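Local coordinates for protein D-glycerate 2-kinase (Thermotoga maritima, PDB 2B8N) that catalyses the magnesium- and ATP-dependent phosphorylation of D-glycerate to 2-phosphoglycerate, a step in the breakdown of serine through 3-hydroxypyruvate, at residues 146-150 against 151-155; 158-162 against 163-167; 171-174 against 175-179; 227-231 against 232-236. All blocks are in the same frame, centred on the assembly; numbering follows the deposited sequence.

Contact 1 of 4, residues 146-150 against 151-155; sequences EGVSL and EEIQK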
loop_
_atom_site.group_PDB
_atom_site.type_symbol
_atom_site.label_atom_id
_atom_site.label_comp_id
_atom_site.label_asym_id
_atom_site.label_seq_id
_atom_site.Cartn_x
_atom_site.Cartn_y
_atom_site.Cartn_z
ATOM N N GLU A 146 -12.939 -11.487 -24.374
ATOM C CA GLU A 146 -14.187 -11.946 -24.994
ATOM C C GLU A 146 -14.412 -13.430 -24.786
ATOM O O GLU A 146 -13.575 -14.240 -25.154
ATOM C CB GLU A 146 -14.197 -11.672 -26.506
ATOM C CG GLU A 146 -14.984 -10.448 -26.965
ATOM C CD GLU A 146 -15.477 -10.609 -28.412
ATOM O OE1 GLU A 146 -14.721 -11.153 -29.241
ATOM O OE2 GLU A 146 -16.623 -10.220 -28.732
ATOM N N GLY A 147 -15.560 -13.782 -24.211
ATOM C CA GLY A 147 -15.914 -15.171 -23.951
ATOM C C GLY A 147 -15.491 -15.704 -22.593
ATOM O O GLY A 147 -15.640 -16.897 -22.323
ATOM N N VAL A 148 -14.948 -14.840 -21.741
ATOM C CA VAL A 148 -14.654 -15.196 -20.354
ATOM C C VAL A 148 -15.531 -14.303 -19.486
ATOM O O VAL A 148 -15.689 -13.116 -19.773
ATOM C CB VAL A 148 -13.156 -15.024 -20.009
ATOM C CG1 VAL A 148 -12.885 -15.351 -18.524
ATOM C CG2 VAL A 148 -12.329 -15.901 -20.868
ATOM N N SER A 149 -16.141 -14.868 -18.455
ATOM C CA SER A 149 -17.024 -14.083 -17.591
ATOM C C SER A 149 -16.289 -13.606 -16.327
ATOM O O SER A 149 -15.371 -14.265 -15.812
ATOM C CB SER A 149 -18.250 -14.892 -17.174
ATOM O OG SER A 149 -18.028 -15.536 -15.920
ATOM N N LEU A 150 -16.718 -12.463 -15.826
ATOM C CA LEU A 150 -16.263 -11.972 -14.537
ATOM C C LEU A 150 -16.403 -13.039 -13.449
ATOM O O LEU A 150 -15.514 -13.188 -12.620
ATOM C CB LEU A 150 -17.094 -10.751 -14.167
ATOM C CG LEU A 150 -16.652 -9.887 -12.998
ATOM C CD1 LEU A 150 -15.509 -8.990 -13.393
ATOM C CD2 LEU A 150 -17.866 -9.055 -12.526
ATOM N N GLU A 151 -17.516 -13.780 -13.469
ATOM C CA GLU A 151 -17.813 -14.785 -12.449
ATOM C C GLU A 151 -16.754 -15.845 -12.454
ATOM O O GLU A 151 -16.352 -16.313 -11.393
ATOM C CB GLU A 151 -19.176 -15.454 -12.682
ATOM C CG GLU A 151 -20.364 -14.614 -12.274
ATOM C CD GLU A 151 -20.301 -13.189 -12.831
ATOM O OE1 GLU A 151 -20.071 -13.040 -14.059
ATOM O OE2 GLU A 151 -20.467 -12.223 -12.036
ATOM N N GLU A 152 -16.348 -16.249 -13.661
ATOM C CA GLU A 152 -15.321 -17.277 -13.852
ATOM C C GLU A 152 -14.006 -16.796 -13.246
ATOM O O GLU A 152 -13.268 -17.563 -12.593
ATOM C CB GLU A 152 -15.114 -17.578 -15.344
ATOM C CG GLU A 152 -16.097 -18.550 -15.935
ATOM C CD GLU A 152 -16.001 -18.648 -17.453
ATOM O OE1 GLU A 152 -16.240 -17.615 -18.112
ATOM O OE2 GLU A 152 -15.719 -19.755 -17.986
ATOM N N ILE A 153 -13.706 -15.523 -13.480
ATOM C CA ILE A 153 -12.522 -14.917 -12.893
ATOM C C ILE A 153 -12.641 -14.903 -11.353
ATOM O O ILE A 153 -11.775 -15.457 -10.679
ATOM C CB ILE A 153 -12.214 -13.558 -13.559
ATOM C CG1 ILE A 153 -11.530 -13.814 -14.900
ATOM C CG2 ILE A 153 -11.317 -12.709 -12.698
ATOM C CD1 ILE A 153 -11.634 -12.657 -15.854
ATOM N N GLN A 154 -13.714 -14.328 -10.808
ATOM C CA GLN A 154 -13.971 -14.386 -9.356
ATOM C C GLN A 154 -13.725 -15.827 -8.832
ATOM O O GLN A 154 -12.918 -16.049 -7.927
ATOM C CB GLN A 154 -15.414 -13.914 -9.037
ATOM C CG GLN A 154 -15.674 -12.369 -9.176
ATOM C CD GLN A 154 -17.189 -11.952 -9.251
ATOM O OE1 GLN A 154 -17.592 -11.180 -10.136
ATOM N NE2 GLN A 154 -18.012 -12.467 -8.322
ATOM N N LYS A 155 -14.397 -16.806 -9.439
ATOM C CA LYS A 155 -14.353 -18.198 -8.960
ATOM C C LYS A 155 -12.974 -18.854 -9.081
ATOM O O LYS A 155 -12.579 -19.618 -8.201
ATOM C CB LYS A 155 -15.361 -19.085 -9.708
ATOM C CG LYS A 155 -16.841 -18.890 -9.365
ATOM C CD LYS A 155 -17.566 -20.237 -9.492
ATOM C CE LYS A 155 -19.096 -20.136 -9.430
ATOM N NZ LYS A 155 -19.767 -21.479 -9.670
#
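Leu150 and Gln154 meet one turn apart at the start of helix 150-162, where Gln154 N donates to Leu150 O over 2.8 Å in a nearly straight bond (N-H...O 171°). With CG anti to its backbone N (chi1 -168°), Leu150 carries its branched end to the flank of the helix on which the extended Gln154 chain lies, and Gln154 OE1 lies against Leu150 CD2 and CG. Beyond Gln154, Leu150 also packs on Pro105.

Just before the helix, Ser149 and Glu152 grip each other twice. Ser149 OG accepts from Glu152 N at 2.9 Å, satisfying a main-chain N-H of the first turn that has no carbonyl from a preceding turn to meet. In return, the Glu152 side chain runs back, extended beyond CG, and its OE1 takes the Ser149 N-H at 2.8 Å, approached nearly along the C-O axis. The other carboxylate oxygen, OE2, is hydrogen-bonded to Ser237, tying the cap to the loop ahead of helix 238-244. Nearby, Val148 CG1 lies 4.0 Å from Ile153 CD1, the two side chains crossing at about a right angle. The reciprocal bonds of Ser149 and Glu152 form a capping box, with Ser149 as the N-cap of helix 150-162.

Contact 2 of 4, residues 158-162 against 163-167; sequences SALLK and SGASI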
loop_
_atom_site.group_PDB
_atom_site.type_symbol
_atom_site.label_atom_id
_atom_site.label_comp_id
_atom_site.label_asym_id
_atom_site.label_seq_id
_atom_site.Cartn_x
_atom_site.Cartn_y
_atom_site.Cartn_z
ATOM N N SER A 158 -10.498 -17.490 -6.296
ATOM C CA SER A 158 -10.841 -18.006 -4.992
ATOM C C SER A 158 -10.426 -19.480 -4.884
ATOM O O SER A 158 -9.878 -19.921 -3.866
ATOM C CB SER A 158 -12.340 -17.824 -4.762
ATOM O OG SER A 158 -12.693 -18.114 -3.421
ATOM N N ALA A 159 -10.655 -20.229 -5.953
ATOM C CA ALA A 159 -10.219 -21.613 -6.023
ATOM C C ALA A 159 -8.723 -21.706 -5.843
ATOM O O ALA A 159 -8.230 -22.608 -5.160
ATOM C CB ALA A 159 -10.594 -22.209 -7.378
ATOM N N LEU A 160 -7.997 -20.783 -6.474
ATOM C CA LEU A 160 -6.541 -20.812 -6.414
ATOM C C LEU A 160 -6.006 -20.451 -5.017
ATOM O O LEU A 160 -5.142 -21.166 -4.481
ATOM C CB LEU A 160 -5.937 -19.923 -7.491
ATOM C CG LEU A 160 -5.837 -20.548 -8.890
ATOM C CD1 LEU A 160 -5.437 -19.480 -9.896
ATOM C CD2 LEU A 160 -4.837 -21.700 -8.948
ATOM N N LEU A 161 -6.540 -19.375 -4.432
ATOM C CA LEU A 161 -6.243 -19.021 -3.041
ATOM C C LEU A 161 -6.487 -20.198 -2.099
ATOM O O LEU A 161 -5.595 -20.640 -1.360
ATOM C CB LEU A 161 -7.117 -17.864 -2.605
ATOM C CG LEU A 161 -6.715 -16.543 -3.258
ATOM C CD1 LEU A 161 -7.900 -15.580 -3.308
ATOM C CD2 LEU A 161 -5.512 -15.946 -2.515
ATOM N N LYS A 162 -7.703 -20.721 -2.139
ATOM C CA LYS A 162 -8.042 -21.819 -1.263
ATOM C C LYS A 162 -7.073 -22.988 -1.454
ATOM O O LYS A 162 -6.689 -23.641 -0.485
ATOM C CB LYS A 162 -9.495 -22.259 -1.441
ATOM C CG LYS A 162 -10.496 -21.273 -0.851
ATOM C CD LYS A 162 -11.887 -21.869 -0.805
ATOM C CE LYS A 162 -12.903 -20.857 -0.305
ATOM N NZ LYS A 162 -12.991 -19.677 -1.213
ATOM N N SER A 163 -6.661 -23.238 -2.695
ATOM C CA SER A 163 -5.756 -24.355 -2.985
ATOM C C SER A 163 -4.317 -24.061 -2.593
ATOM O O SER A 163 -3.469 -24.933 -2.723
ATOM C CB SER A 163 -5.798 -24.711 -4.468
ATOM O OG SER A 163 -7.076 -25.195 -4.820
ATOM N N GLY A 164 -4.037 -22.834 -2.148
ATOM C CA GLY A 164 -2.714 -22.459 -1.638
ATOM C C GLY A 164 -1.749 -22.069 -2.740
ATOM O O GLY A 164 -0.565 -22.378 -2.676
ATOM N N ALA A 165 -2.253 -21.386 -3.760
ATOM C CA ALA A 165 -1.402 -20.938 -4.849
ATOM C C ALA A 165 -0.614 -19.729 -4.386
ATOM O O ALA A 165 -1.043 -19.039 -3.486
ATOM C CB ALA A 165 -2.235 -20.601 -6.068
ATOM N N SER A 166 0.549 -19.496 -4.987
ATOM C CA SER A 166 1.368 -18.325 -4.674
ATOM C C SER A 166 0.814 -17.149 -5.432
ATOM O O SER A 166 0.115 -17.334 -6.430
ATOM C CB SER A 166 2.839 -18.542 -5.059
ATOM O OG SER A 166 3.018 -18.863 -6.436
ATOM N N ILE A 167 1.115 -15.939 -4.943
ATOM C CA ILE A 167 0.608 -14.684 -5.540
ATOM C C ILE A 167 1.064 -14.561 -6.991
ATOM O O ILE A 167 0.353 -14.008 -7.837
ATOM C CB ILE A 167 1.035 -13.418 -4.723
ATOM C CG1 ILE A 167 0.520 -12.112 -5.373
ATOM C CG2 ILE A 167 2.541 -13.329 -4.590
ATOM C CD1 ILE A 167 -0.965 -11.826 -5.174
#
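Ser163 holds Ala159 O twice, through its backbone N at 3.0 Å and through its hydroxyl, OG, at 2.9 Å. The two donors approach the carbonyl from opposite faces of its plane. The hydroxyl can double back on the preceding turn because OG stands beside the backbone N (chi1 -65°), and there it serves as a proton donor to Ala159 O.

Two further bonds close the end of helix 150-162. Gly164 N donates to Leu161 O at 2.8 Å from above the carbonyl plane, well off a lone pair, while Ala165 N reaches back to Leu160 O at 3.0 Å. Gly164 has a positive phi of 84°, which favours glycine and turns the chain away from the helix axis: a Schellman motif.

The turn also sets Ala165 CB 4.0 Å from both CB and CD2 of Leu160, an apolar touch next to the backbone bond between the same residues. Leu160 and Ala165 both pack on Ile170 of the following helix as well. The carbonyls of Leu160 and Leu161 thus receive donors from the turn that follows, while Ser163 spends both its backbone N-H and its hydroxyl on the single carbonyl of Ala159.

Contact 3 of 4, residues 171-174 against 175-179; sequences NTVR and KHLSQ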
loop_
_atom_site.group_PDB
_atom_site.type_symbol
_atom_site.label_atom_id
_atom_site.label_comp_id
_atom_site.label_asym_id
_atom_site.label_seq_id
_atom_site.Cartn_x
_atom_site.Cartn_y
_atom_site.Cartn_z
ATOM N N ASN A 171 -1.214 -14.504 -10.238
ATOM C CA ASN A 171 -0.932 -13.425 -11.175
ATOM C C ASN A 171 -0.717 -13.922 -12.616
ATOM O O ASN A 171 -1.249 -13.353 -13.571
ATOM C CB ASN A 171 0.284 -12.644 -10.681
ATOM C CG ASN A 171 0.293 -11.198 -11.130
ATOM O OD1 ASN A 171 -0.745 -10.600 -11.472
ATOM N ND2 ASN A 171 1.481 -10.612 -11.097
ATOM N N THR A 172 0.038 -14.999 -12.775
ATOM C CA THR A 172 0.234 -15.576 -14.106
ATOM C C THR A 172 -1.121 -15.866 -14.772
ATOM O O THR A 172 -1.369 -15.461 -15.919
ATOM C CB THR A 172 1.128 -16.830 -14.030
ATOM O OG1 THR A 172 2.482 -16.433 -13.749
ATOM C CG2 THR A 172 1.099 -17.623 -15.322
ATOM N N VAL A 173 -2.012 -16.520 -14.037
ATOM C CA VAL A 173 -3.324 -16.869 -14.579
ATOM C C VAL A 173 -4.167 -15.638 -14.847
ATOM O O VAL A 173 -4.749 -15.514 -15.920
ATOM C CB VAL A 173 -4.112 -17.771 -13.651
ATOM C CG1 VAL A 173 -5.449 -18.082 -14.259
ATOM C CG2 VAL A 173 -3.349 -19.074 -13.398
ATOM N N ARG A 174 -4.226 -14.725 -13.881
ATOM C CA ARG A 174 -5.051 -13.516 -14.035
ATOM C C ARG A 174 -4.677 -12.668 -15.234
ATOM O O ARG A 174 -5.563 -12.108 -15.878
ATOM C CB ARG A 174 -5.066 -12.631 -12.766
ATOM C CG ARG A 174 -6.086 -13.065 -11.706
ATOM C CD ARG A 174 -7.520 -13.162 -12.242
ATOM N NE ARG A 174 -8.156 -11.859 -12.439
ATOM C CZ ARG A 174 -8.700 -11.125 -11.468
ATOM N NH1 ARG A 174 -8.681 -11.551 -10.221
ATOM N NH2 ARG A 174 -9.263 -9.952 -11.733
ATOM N N LYS A 175 -3.379 -12.559 -15.521
ATOM C CA LYS A 175 -2.895 -11.717 -16.620
ATOM C C LYS A 175 -3.338 -12.291 -17.977
ATOM O O LYS A 175 -3.554 -11.547 -18.952
ATOM C CB LYS A 175 -1.356 -11.574 -16.565
ATOM C CG LYS A 175 -0.835 -10.763 -15.359
ATOM C CD LYS A 175 0.710 -10.631 -15.281
ATOM C CE LYS A 175 1.440 -11.915 -14.868
ATOM N NZ LYS A 175 2.948 -11.711 -14.874
ATOM N N HIS A 176 -3.491 -13.612 -18.024
ATOM C CA HIS A 176 -3.852 -14.293 -19.244
ATOM C C HIS A 176 -5.389 -14.412 -19.427
ATOM O O HIS A 176 -5.868 -15.027 -20.394
ATOM C CB HIS A 176 -3.138 -15.661 -19.299
ATOM C CG HIS A 176 -1.679 -15.575 -19.641
ATOM N ND1 HIS A 176 -0.697 -15.375 -18.692
ATOM C CD2 HIS A 176 -1.037 -15.656 -20.831
ATOM C CE1 HIS A 176 0.484 -15.337 -19.286
ATOM N NE2 HIS A 176 0.304 -15.499 -20.583
ATOM N N LEU A 177 -6.157 -13.805 -18.522
ATOM C CA LEU A 177 -7.622 -13.751 -18.638
ATOM C C LEU A 177 -8.186 -12.335 -18.868
ATOM O O LEU A 177 -9.397 -12.147 -18.844
ATOM C CB LEU A 177 -8.250 -14.345 -17.361
ATOM C CG LEU A 177 -8.033 -15.851 -17.112
ATOM C CD1 LEU A 177 -8.634 -16.274 -15.800
ATOM C CD2 LEU A 177 -8.623 -16.678 -18.227
ATOM N N SER A 178 -7.317 -11.357 -19.129
ATOM C CA SER A 178 -7.649 -9.936 -18.979
ATOM C C SER A 178 -7.271 -9.063 -20.176
ATOM O O SER A 178 -6.315 -9.328 -20.865
ATOM C CB SER A 178 -6.948 -9.407 -17.733
ATOM O OG SER A 178 -7.144 -8.022 -17.576
ATOM N N GLN A 179 -8.040 -8.010 -20.414
ATOM C CA GLN A 179 -7.753 -7.081 -21.498
ATOM C C GLN A 179 -6.813 -5.942 -21.045
ATOM O O GLN A 179 -6.358 -5.150 -21.875
ATOM C CB GLN A 179 -9.054 -6.478 -22.054
ATOM C CG GLN A 179 -9.948 -7.478 -22.770
ATOM C CD GLN A 179 -11.098 -6.835 -23.560
ATOM O OE1 GLN A 179 -10.907 -5.902 -24.339
ATOM N NE2 GLN A 179 -12.293 -7.360 -23.374
#
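Lys175 lies back along Asn171 because its CG stands beside the backbone N (chi1 -68°) and the chain then bends at chi3 (-73°), folding the methylenes over the preceding turn. CE comes within 3.3 Å of Asn171 O, and CG passes the amide oxygen OD1 at 3.9 Å. The backbone bond from Lys175 N to Asn171 O, 3.0 Å long, fastens the same pair. Past the Asn171 amide, Lys175 NZ forms a salt bridge with Asp218, while the amide itself is bonded to Asp208 O and Ser212 OG. With an alanine at this position, Asp218 would probably lose its charged mate and Asn171 the methylenes that cover it.

His176 turns its ring edge to the helix: ND1 donates to Thr172 O at 2.9 Å, the oxygen lying almost in the ring plane. NE2, on the far side of the ring, is hydrogen-bonded to Glu247, and these two partners together should fix the ring's rotation. Next along the chain, Leu177 N donates to Arg174 O at 3.2 Å from above the carbonyl plane. Its side chain lies beside that of Val173, pointing the same way, with CD1 4.0 Å from Val173 CG1.

In this largely buried end of helix 167-175, an imidazole N-H thus supplies a donor to a last-turn carbonyl. The charged ends are paired as well, buried Lys175 with Asp218 and Arg174 with Glu142; such acidic partners would be expected to favour the protonated forms of the lysine and the arginine.

Contact 4 of 4, residues 227-231 against 232-236; sequences KVLEK and YGIET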
loop_
_atom_site.group_PDB
_atom_site.type_symbol
_atom_site.label_atom_id
_atom_site.label_comp_id
_atom_site.label_asym_id
_atom_site.label_seq_id
_atom_site.Cartn_x
_atom_site.Cartn_y
_atom_site.Cartn_z
ATOM N N LYS A 227 -0.518 -24.630 -16.871
ATOM C CA LYS A 227 0.170 -25.520 -15.940
ATOM C C LYS A 227 -0.168 -25.217 -14.476
ATOM O O LYS A 227 -0.209 -26.129 -13.653
ATOM C CB LYS A 227 1.678 -25.451 -16.151
ATOM C CG LYS A 227 2.092 -26.020 -17.472
ATOM C CD LYS A 227 3.551 -26.418 -17.500
ATOM C CE LYS A 227 3.810 -27.368 -18.670
ATOM N NZ LYS A 227 2.999 -28.636 -18.574
ATOM N N VAL A 228 -0.414 -23.947 -14.156
ATOM C CA VAL A 228 -0.858 -23.588 -12.810
ATOM C C VAL A 228 -2.198 -24.241 -12.491
ATOM O O VAL A 228 -2.320 -24.942 -11.490
ATOM C CB VAL A 228 -0.988 -22.091 -12.623
ATOM C CG1 VAL A 228 -1.674 -21.780 -11.271
ATOM C CG2 VAL A 228 0.396 -21.456 -12.701
ATOM N N LEU A 229 -3.184 -24.011 -13.354
ATOM C CA LEU A 229 -4.520 -24.590 -13.195
ATOM C C LEU A 229 -4.487 -26.112 -13.093
ATOM O O LEU A 229 -5.148 -26.699 -12.222
ATOM C CB LEU A 229 -5.417 -24.172 -14.355
ATOM C CG LEU A 229 -5.732 -22.677 -14.441
ATOM C CD1 LEU A 229 -6.488 -22.376 -15.729
ATOM C CD2 LEU A 229 -6.521 -22.214 -13.225
ATOM N N GLU A 230 -3.720 -26.746 -13.978
ATOM C CA GLU A 230 -3.508 -28.179 -13.892
ATOM C C GLU A 230 -2.856 -28.504 -12.552
ATOM O O GLU A 230 -3.293 -29.412 -11.872
ATOM C CB GLU A 230 -2.661 -28.697 -15.065
ATOM C CG GLU A 230 -1.693 -29.837 -14.706
ATOM C CD GLU A 230 -0.871 -30.325 -15.894
ATOM O OE1 GLU A 230 -1.459 -30.986 -16.782
ATOM O OE2 GLU A 230 0.363 -30.057 -15.922
ATOM N N LYS A 231 -1.831 -27.752 -12.161
ATOM C CA LYS A 231 -1.127 -28.036 -10.908
ATOM C C LYS A 231 -2.065 -28.093 -9.705
ATOM O O LYS A 231 -1.923 -28.972 -8.860
ATOM C CB LYS A 231 -0.012 -27.026 -10.634
ATOM C CG LYS A 231 0.908 -27.434 -9.472
ATOM C CD LYS A 231 2.222 -26.620 -9.452
ATOM C CE LYS A 231 2.733 -26.413 -8.032
ATOM N NZ LYS A 231 1.829 -25.473 -7.312
ATOM N N TYR A 232 -3.026 -27.179 -9.630
ATOM C CA TYR A 232 -3.958 -27.147 -8.502
ATOM C C TYR A 232 -5.297 -27.831 -8.814
ATOM O O TYR A 232 -6.249 -27.720 -8.040
ATOM C CB TYR A 232 -4.149 -25.704 -8.011
ATOM C CG TYR A 232 -2.855 -25.108 -7.488
ATOM C CD1 TYR A 232 -2.403 -25.408 -6.209
ATOM C CD2 TYR A 232 -2.064 -24.281 -8.282
ATOM C CE1 TYR A 232 -1.219 -24.896 -5.725
ATOM C CE2 TYR A 232 -0.871 -23.757 -7.798
ATOM C CZ TYR A 232 -0.460 -24.081 -6.513
ATOM O OH TYR A 232 0.703 -23.578 -6.005
ATOM N N GLY A 233 -5.360 -28.544 -9.941
ATOM C CA GLY A 233 -6.561 -29.268 -10.353
ATOM C C GLY A 233 -7.804 -28.413 -10.512
ATOM O O GLY A 233 -8.893 -28.865 -10.199
ATOM N N ILE A 234 -7.667 -27.183 -10.996
ATOM C CA ILE A 234 -8.835 -26.324 -11.166
ATOM C C ILE A 234 -9.414 -26.469 -12.573
ATOM O O ILE A 234 -8.778 -26.083 -13.559
ATOM C CB ILE A 234 -8.503 -24.866 -10.825
ATOM C CG1 ILE A 234 -8.185 -24.760 -9.327
ATOM C CG2 ILE A 234 -9.679 -23.947 -11.169
ATOM C CD1 ILE A 234 -7.264 -23.634 -8.957
ATOM N N GLU A 235 -10.619 -27.037 -12.652
ATOM C CA GLU A 235 -11.311 -27.241 -13.922
ATOM C C GLU A 235 -11.797 -25.888 -14.484
ATOM O O GLU A 235 -12.236 -25.019 -13.733
ATOM C CB GLU A 235 -12.476 -28.224 -13.736
ATOM N N THR A 236 -11.699 -25.725 -15.809
ATOM C CA THR A 236 -12.052 -24.468 -16.516
ATOM C C THR A 236 -12.732 -24.730 -17.876
ATOM O O THR A 236 -12.473 -25.753 -18.523
ATOM C CB THR A 236 -10.794 -23.624 -16.820
ATOM O OG1 THR A 236 -9.858 -24.404 -17.580
ATOM C CG2 THR A 236 -10.139 -23.166 -15.544
#
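Tyr232 leaves the end of helix 222-231 with its ring laid back along the last turn, CB starting out near Val228 O. From CB the path runs to CG, held beside the backbone N by chi1 of -63°, and on to CD2, which is 3.9 Å from Val228 CG1. CE2 follows at 4.1 Å from the same methyl, so one side of the ring rests against valine. Lys231 runs alongside the tyrosine, pointing the same way, with its CG over one ring face. At the tip, OH is hydrogen-bonded to Glu169 of helix 167-175, and Lys231 NZ makes a long, weak ion pair with the same carboxylate. A leucine in place of Tyr232 would probably leave Glu169 without its hydroxyl partner and thin the cover over Val228, since the outer part of the ring would be gone.

The backbone then turns at Gly233, whose positive phi suits glycine. Gly233 N donates to Glu230 O at 3.0 Å and Ile234 N to Leu229 O at 2.8 Å, the paired bonds of a Schellman motif. Leu229 CD1 meets Thr236 CG2 at 3.7 Å across the turn. Main-chain donors thus meet the carbonyls of Leu229 and Glu230, while a phenol set against aliphatic groups reaches out to a carboxylate.

In the fold
Contacts 1 to 4 follow in series along the chain, all within the DUF4147 region and to one side of the molecule's centre. Contacts 1 and 2 mark the start and finish of helix 150-162, their centres 16 Å apart; contact 3 ends helix 167-175 and contact 4 ends helix 222-231. Contacts 1 and 3 are about 11 Å apart between centres and touch where Ile153 packs on Arg174. Contacts 2 and 4, also about 11 Å apart, meet through Leu160 and Ile234, contacts 2 and 3 through Leu160 and Val173, and contacts 3 and 4 through Val173 and Val228. The helix ends thus pack against one another in a single helical cluster, contacts 2, 3 and 4 mainly through aliphatic side chains.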